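Local coordinates for L-2,4-diaminobutyric acid acetyltransferase (Geobacillus sp., PDB 6SLL), which catalyses the transfer of an acetyl group from acetyl-coenzyme A to L-2,4-diaminobutyric acid, a step in the biosynthesis of the chemical chaperone ectoine, at residues S75-P80 / T85-Q90; I122-S127 / R135-Y140. One frame throughout, in Å; residues are numbered along the deposited sequence.

Contact 1. Residues S75-P80 / T85-Q90; sequences SAFRSP and TLFVWQ. With DAB (2,4-diaminobutyric acid), chain G.
Phe77 and Phe87 face each other as a hydrogen-bonded pair in the antiparallel beta hairpin of strands 69-78 and 85-93, part of the GNAT acetyltransferase sheet. Backbone bonds set the register: Phe87 N reaches Phe77 O at 2.8 Å, Phe77 N returns the bond to Phe87 O, and Ser79 N closes on Thr85 O near the turn. At the far end Ser75 faces both Trp89 and Gln90, Ser75 O accepting from Trp89 N and Ser75 N donating to Gln90 O. This is a beta bulge, as in the bulged central strand of GNAT enzymes.

The aromatic contacts lie on one face of the hairpin. With Phe77 CG between its backbone N and carbonyl carbon (chi1 58°), the ring swings across the pair, and Phe87 CB sits over its face, 4.1 Å from the centroid. The two rings then meet obliquely, planes at 31°, with Phe77 CZ 3.5 Å from Phe87 CD2. Phe57 and Tyr56 of the second subunit pack on Phe77 and Phe87 respectively. On the other face, Ala76 CB lies 3.9 Å from Leu86 CD1, beneath helix 102-112.

Polar contacts gather at the bulge. Ser75 OG receives the second bulge N-H, from Gln90 N at 3.0 Å, and meets a water that donates to Gln90 OE1, itself also bonded to Tyr50; that water lies over the centre of the Trp89 ring. The substrate is gripped alongside: Trp89 O takes the bond from DAB ND (2.9 Å), and Gln90 NE2 points almost straight at DAB OXT, 3.0 Å away with an N-H...O angle of 163°.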
# COMPACT_ATOMS: atom_id res chain seq x y z
N SER B 75 -5.48 -7.23 -4.94
CA SER B 75 -5.01 -6.65 -3.71
C SER B 75 -6.16 -5.95 -2.98
O SER B 75 -6.99 -5.25 -3.60
CB SER B 75 -3.92 -5.66 -3.96
OG SER B 75 -4.27 -4.70 -4.93
N ALA B 76 -6.20 -6.12 -1.66
CA ALA B 76 -7.19 -5.44 -0.86
C ALA B 76 -6.65 -5.32 0.52
O ALA B 76 -5.72 -6.00 0.96
CB ALA B 76 -8.50 -6.23 -0.84
N PHE B 77 -7.31 -4.46 1.34
CA PHE B 77 -6.97 -4.27 2.76
C PHE B 77 -8.17 -3.78 3.49
O PHE B 77 -9.04 -3.08 2.90
CB PHE B 77 -5.75 -3.35 2.97
CG PHE B 77 -5.92 -1.99 2.36
CD1 PHE B 77 -6.64 -0.97 2.97
CD2 PHE B 77 -5.38 -1.71 1.13
CE1 PHE B 77 -6.83 0.26 2.36
CE2 PHE B 77 -5.54 -0.45 0.55
CZ PHE B 77 -6.26 0.54 1.14
N ARG B 78 -8.31 -4.12 4.76
CA ARG B 78 -9.35 -3.52 5.57
C ARG B 78 -8.97 -2.10 5.95
O ARG B 78 -7.83 -1.82 6.32
CB ARG B 78 -9.65 -4.36 6.81
CG ARG B 78 -10.09 -5.72 6.43
CD ARG B 78 -10.74 -6.54 7.22
NE ARG B 78 -11.99 -6.10 7.86
CZ ARG B 78 -12.80 -6.95 8.40
NH1 ARG B 78 -12.54 -8.22 8.41
NH2 ARG B 78 -13.86 -6.49 9.07
N SER B 79 -9.91 -1.15 5.83
CA SER B 79 -9.57 0.25 6.15
C SER B 79 -9.20 0.37 7.62
O SER B 79 -10.01 0.04 8.45
CB SER B 79 -10.82 1.07 5.78
OG SER B 79 -10.59 2.40 6.24
N PRO B 80 -8.07 0.97 7.91
CA PRO B 80 -7.70 1.06 9.34
C PRO B 80 -8.68 1.82 10.19
O PRO B 80 -9.03 1.33 11.32
CB PRO B 80 -6.33 1.75 9.27
CG PRO B 80 -5.73 1.25 8.01
CD PRO B 80 -6.90 1.20 7.04
N THR B 85 -15.01 -1.90 6.35
CA THR B 85 -14.82 -1.68 4.93
C THR B 85 -13.57 -2.41 4.40
O THR B 85 -12.50 -2.16 4.97
CB THR B 85 -14.73 -0.19 4.62
OG1 THR B 85 -16.02 0.40 4.91
CG2 THR B 85 -14.40 0.06 3.17
N LEU B 86 -13.73 -3.20 3.39
CA LEU B 86 -12.59 -3.75 2.63
C LEU B 86 -12.41 -2.88 1.38
O LEU B 86 -13.31 -2.76 0.57
CB LEU B 86 -12.88 -5.17 2.23
CG LEU B 86 -11.74 -5.88 1.50
CD1 LEU B 86 -10.64 -6.29 2.44
CD2 LEU B 86 -12.25 -7.12 0.78
N PHE B 87 -11.19 -2.31 1.24
CA PHE B 87 -10.85 -1.57 0.03
C PHE B 87 -10.17 -2.52 -0.95
O PHE B 87 -9.15 -3.15 -0.58
CB PHE B 87 -9.91 -0.39 0.38
CG PHE B 87 -9.63 0.43 -0.87
CD1 PHE B 87 -10.51 1.36 -1.28
CD2 PHE B 87 -8.49 0.25 -1.58
CE1 PHE B 87 -10.27 2.11 -2.40
CE2 PHE B 87 -8.23 1.01 -2.71
CZ PHE B 87 -9.16 1.94 -3.12
N VAL B 88 -10.74 -2.63 -2.14
CA VAL B 88 -10.16 -3.45 -3.18
C VAL B 88 -9.36 -2.53 -4.07
O VAL B 88 -9.93 -1.56 -4.67
CB VAL B 88 -11.17 -4.27 -3.96
CG1 VAL B 88 -10.51 -4.99 -5.09
CG2 VAL B 88 -11.90 -5.21 -3.03
N TRP B 89 -8.04 -2.71 -4.14
CA TRP B 89 -7.10 -1.83 -4.79
C TRP B 89 -6.93 -2.17 -6.23
O TRP B 89 -7.35 -1.36 -7.11
CB TRP B 89 -5.81 -1.82 -3.99
CG TRP B 89 -4.74 -0.89 -4.46
CD1 TRP B 89 -4.74 -0.03 -5.55
CD2 TRP B 89 -3.46 -0.73 -3.82
NE1 TRP B 89 -3.53 0.59 -5.58
CE2 TRP B 89 -2.73 0.18 -4.56
CE3 TRP B 89 -2.90 -1.29 -2.71
CZ2 TRP B 89 -1.46 0.58 -4.21
CZ3 TRP B 89 -1.62 -0.88 -2.32
CH2 TRP B 89 -0.93 0.03 -3.09
N GLN B 90 -6.35 -3.32 -6.58
CA GLN B 90 -6.15 -3.69 -8.00
C GLN B 90 -6.70 -5.10 -8.22
O GLN B 90 -6.42 -6.01 -7.42
CB GLN B 90 -4.67 -3.61 -8.40
CG GLN B 90 -4.14 -2.19 -8.35
CD GLN B 90 -2.72 -2.04 -8.80
OE1 GLN B 90 -1.82 -2.71 -8.30
NE2 GLN B 90 -2.50 -1.17 -9.76
N DAB G . -6.13 2.76 -11.32
CA DAB G . -5.95 2.41 -9.88
C DAB G . -4.81 1.42 -9.79
O DAB G . -4.35 1.24 -8.67
CB DAB G . -7.23 1.85 -9.26
CG DAB G . -7.65 0.50 -9.76
ND DAB G . -8.91 0.08 -9.07
OXT DAB G . -4.42 0.83 -10.79
O HOH W 1 -2.10 -3.24 -5.60

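Contact 2. Residues I122-S127 / R135-Y140; sequences IETTVS and RLFLGY. With COA (coenzyme A), chain F.
Thr124 CG2 points straight down on the Phe137 ring, 3.7 Å from its centroid and only 2° off the normal, a CH-pi contact centred on the face. Leu136 CD2 lies over the opposite face, nearer the rim, so the ring is held between a strand methyl and a helix methyl. Val126 CG2 adds an oblique touch at Phe137 CD2 (4.2 Å). One helical turn on, Ile122 CD1 approaches Tyr140 CE2 to 4.1 Å, the two side chains crossing at about a right angle.

Behind this layer, Thr124 is fixed by its hydroxyl: OG1 stands anti to the backbone N (chi1 -164°) and bonds to the carbonyl of Val88 on the adjoining strand, which keeps CG2 turned to the ring. A leucine in place of Phe137 would probably leave that methyl without its flat aromatic platform and open a gap beside Val126.

Farther out, Arg135 salt-bridges Glu142 and presents the edge of its guanidinium to the coenzyme A 3'-phosphate, NH2 making a weak bond to O8A at 3.4 Å. Strand 121-125 followed by helix 131-144 packed on it, with the cofactor on the helix's far side, is the beta-alpha unit that comes after the bulged strand and helix 102-112 in the GNAT fold.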
# COMPACT_ATOMS: atom_id res chain seq x y z
N ILE B 122 -17.59 -3.22 0.52
CA ILE B 122 -16.41 -3.09 -0.32
C ILE B 122 -16.39 -1.67 -0.84
O ILE B 122 -17.42 -1.16 -1.33
CB ILE B 122 -16.43 -4.08 -1.46
CG1 ILE B 122 -16.19 -5.51 -0.96
CG2 ILE B 122 -15.47 -3.68 -2.54
CD1 ILE B 122 -16.42 -6.57 -2.05
N GLU B 123 -15.19 -1.07 -0.87
CA GLU B 123 -14.88 0.15 -1.61
C GLU B 123 -13.90 -0.12 -2.70
O GLU B 123 -12.92 -0.87 -2.35
CB GLU B 123 -14.35 1.29 -0.62
CG GLU B 123 -15.45 1.95 0.18
CD GLU B 123 -15.04 2.99 1.10
OE1 GLU B 123 -15.89 3.42 1.94
OE2 GLU B 123 -13.85 3.47 1.11
N THR B 124 -14.01 0.48 -3.86
CA THR B 124 -13.03 0.33 -4.93
C THR B 124 -13.25 1.51 -5.87
O THR B 124 -14.35 2.01 -5.90
CB THR B 124 -13.17 -1.03 -5.62
OG1 THR B 124 -12.02 -1.30 -6.39
CG2 THR B 124 -14.40 -1.13 -6.47
N THR B 125 -12.23 1.86 -6.62
CA THR B 125 -12.50 2.87 -7.66
C THR B 125 -12.37 2.23 -9.03
O THR B 125 -11.55 1.32 -9.25
CB THR B 125 -11.54 4.07 -7.53
OG1 THR B 125 -10.19 3.74 -7.90
CG2 THR B 125 -11.60 4.72 -6.21
N VAL B 126 -13.23 2.70 -9.97
CA VAL B 126 -13.24 2.07 -11.28
C VAL B 126 -13.38 3.19 -12.35
O VAL B 126 -14.47 3.80 -12.43
CB VAL B 126 -14.36 1.06 -11.45
CG1 VAL B 126 -14.15 0.35 -12.79
CG2 VAL B 126 -14.41 0.05 -10.35
N SER B 127 -12.47 3.35 -13.19
CA SER B 127 -12.61 4.40 -14.05
C SER B 127 -13.58 4.09 -15.13
O SER B 127 -14.13 2.93 -15.30
CB SER B 127 -11.25 4.67 -14.65
OG SER B 127 -10.10 5.18 -13.74
N ARG B 135 -18.32 -4.19 -14.73
CA ARG B 135 -19.24 -5.36 -14.72
C ARG B 135 -18.90 -6.34 -13.63
O ARG B 135 -19.82 -6.94 -12.99
CB ARG B 135 -19.23 -6.07 -16.01
CG ARG B 135 -19.95 -5.31 -17.01
CD ARG B 135 -21.43 -5.08 -16.58
NE ARG B 135 -22.13 -6.25 -15.91
CZ ARG B 135 -23.14 -6.17 -14.92
NH1 ARG B 135 -23.57 -4.97 -14.43
NH2 ARG B 135 -23.68 -7.34 -14.46
N LEU B 136 -17.59 -6.53 -13.32
CA LEU B 136 -17.19 -7.43 -12.23
C LEU B 136 -17.87 -7.00 -10.95
O LEU B 136 -18.51 -7.79 -10.22
CB LEU B 136 -15.71 -7.40 -12.09
CG LEU B 136 -15.17 -8.14 -10.88
CD1 LEU B 136 -15.42 -9.63 -10.98
CD2 LEU B 136 -13.69 -7.83 -10.78
N PHE B 137 -17.70 -5.69 -10.58
CA PHE B 137 -18.13 -5.26 -9.27
C PHE B 137 -19.67 -5.08 -9.24
O PHE B 137 -20.30 -5.45 -8.23
CB PHE B 137 -17.45 -3.98 -8.85
CG PHE B 137 -16.04 -4.25 -8.44
CD1 PHE B 137 -15.76 -4.80 -7.19
CD2 PHE B 137 -15.00 -3.93 -9.25
CE1 PHE B 137 -14.52 -5.07 -6.79
CE2 PHE B 137 -13.68 -4.19 -8.83
CZ PHE B 137 -13.48 -4.78 -7.63
N LEU B 138 -20.27 -4.47 -10.29
CA LEU B 138 -21.68 -4.32 -10.25
C LEU B 138 -22.42 -5.63 -10.39
O LEU B 138 -23.43 -5.86 -9.68
CB LEU B 138 -22.17 -3.37 -11.29
CG LEU B 138 -21.66 -1.93 -11.18
CD1 LEU B 138 -22.15 -1.10 -12.36
CD2 LEU B 138 -22.12 -1.30 -9.84
N GLY B 139 -21.85 -6.56 -11.11
CA GLY B 139 -22.40 -7.96 -11.18
C GLY B 139 -22.33 -8.67 -9.88
O GLY B 139 -23.23 -9.42 -9.46
N TYR B 140 -21.23 -8.53 -9.13
CA TYR B 140 -21.13 -9.12 -7.78
C TYR B 140 -22.22 -8.59 -6.89
O TYR B 140 -22.91 -9.40 -6.19
CB TYR B 140 -19.72 -8.80 -7.24
CG TYR B 140 -19.44 -9.43 -5.90
CD1 TYR B 140 -19.26 -10.76 -5.79
CD2 TYR B 140 -19.34 -8.71 -4.80
CE1 TYR B 140 -18.98 -11.35 -4.59
CE2 TYR B 140 -19.15 -9.27 -3.57
CZ TYR B 140 -18.98 -10.65 -3.42
OH TYR B 140 -18.76 -11.16 -2.18
N1A COA F . -16.75 -8.09 -22.39
C2A COA F . -17.93 -8.23 -21.77
N3A COA F . -18.17 -8.61 -20.51
C4A COA F . -17.02 -8.92 -19.84
C5A COA F . -15.75 -8.78 -20.38
C6A COA F . -15.59 -8.34 -21.71
N6A COA F . -14.46 -8.21 -22.34
N7A COA F . -14.83 -9.24 -19.44
C8A COA F . -15.53 -9.55 -18.36
N9A COA F . -16.85 -9.33 -18.57
C1B COA F . -17.87 -9.51 -17.63
C2B COA F . -18.27 -10.98 -17.47
O2B COA F . -19.23 -11.35 -18.41
C3B COA F . -18.66 -10.97 -16.00
O3B COA F . -19.97 -10.26 -15.91
P3B COA F . -21.36 -11.08 -15.69
O7A COA F . -21.15 -11.51 -14.23
O8A COA F . -22.45 -10.06 -16.06
O9A COA F . -21.22 -12.56 -16.31
C4B COA F . -17.68 -10.01 -15.39
O4B COA F . -17.35 -9.07 -16.38
C5B COA F . -16.53 -10.79 -14.75
O5B COA F . -15.92 -11.67 -15.73
P1A COA F . -14.61 -12.52 -15.43
O1A COA F . -14.47 -13.50 -16.52
O2A COA F . -14.58 -12.98 -14.02
O3A COA F . -13.51 -11.35 -15.63
P2A COA F . -11.96 -11.57 -16.04
O4A COA F . -11.40 -12.74 -15.33
O5A COA F . -11.86 -11.55 -17.53
O6A COA F . -11.31 -10.30 -15.42
CBP COA F . -10.79 -7.95 -15.36
CCP COA F . -11.88 -8.97 -15.48
CDP COA F . -11.46 -6.55 -15.17
CEP COA F . -9.95 -8.25 -14.17
CAP COA F . -9.96 -8.02 -16.68
OAP COA F . -10.81 -7.57 -17.77
C9P COA F . -8.70 -7.22 -16.71
O9P COA F . -7.70 -7.45 -15.99
N8P COA F . -8.74 -6.20 -17.60
C7P COA F . -7.75 -5.29 -17.90
C6P COA F . -7.83 -4.82 -19.45
C5P COA F . -8.89 -3.79 -19.70
O5P COA F . -10.07 -4.01 -19.25
N4P COA F . -8.65 -2.84 -20.40
C3P COA F . -9.67 -1.77 -20.75
C2P COA F . -8.82 -0.51 -21.55
S1P COA F . -8.50 -1.11 -23.18

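How the contacts relate
Contacts 1 and 2 follow each other along the chain, their centres 13 Å apart, and join where strands 85-93 and 121-125 run as parallel neighbours. Val88 N is bonded to Glu123 O at 2.8 Å, and Phe87 CD1 packs on that same oxygen at 3.5 Å. The substrate lies at the end of this seam: its ND amine, held by the hairpin carbonyl in contact 1, also bonds to the carbonyl of Thr125 from 122-127, so both strands hold the group to be acetylated. Segment 135-140 reaches coenzyme A instead. The coenzyme A sulfur S1P lies 14.2 Å from DAB ND, so this cofactor conformation is not one poised for transfer.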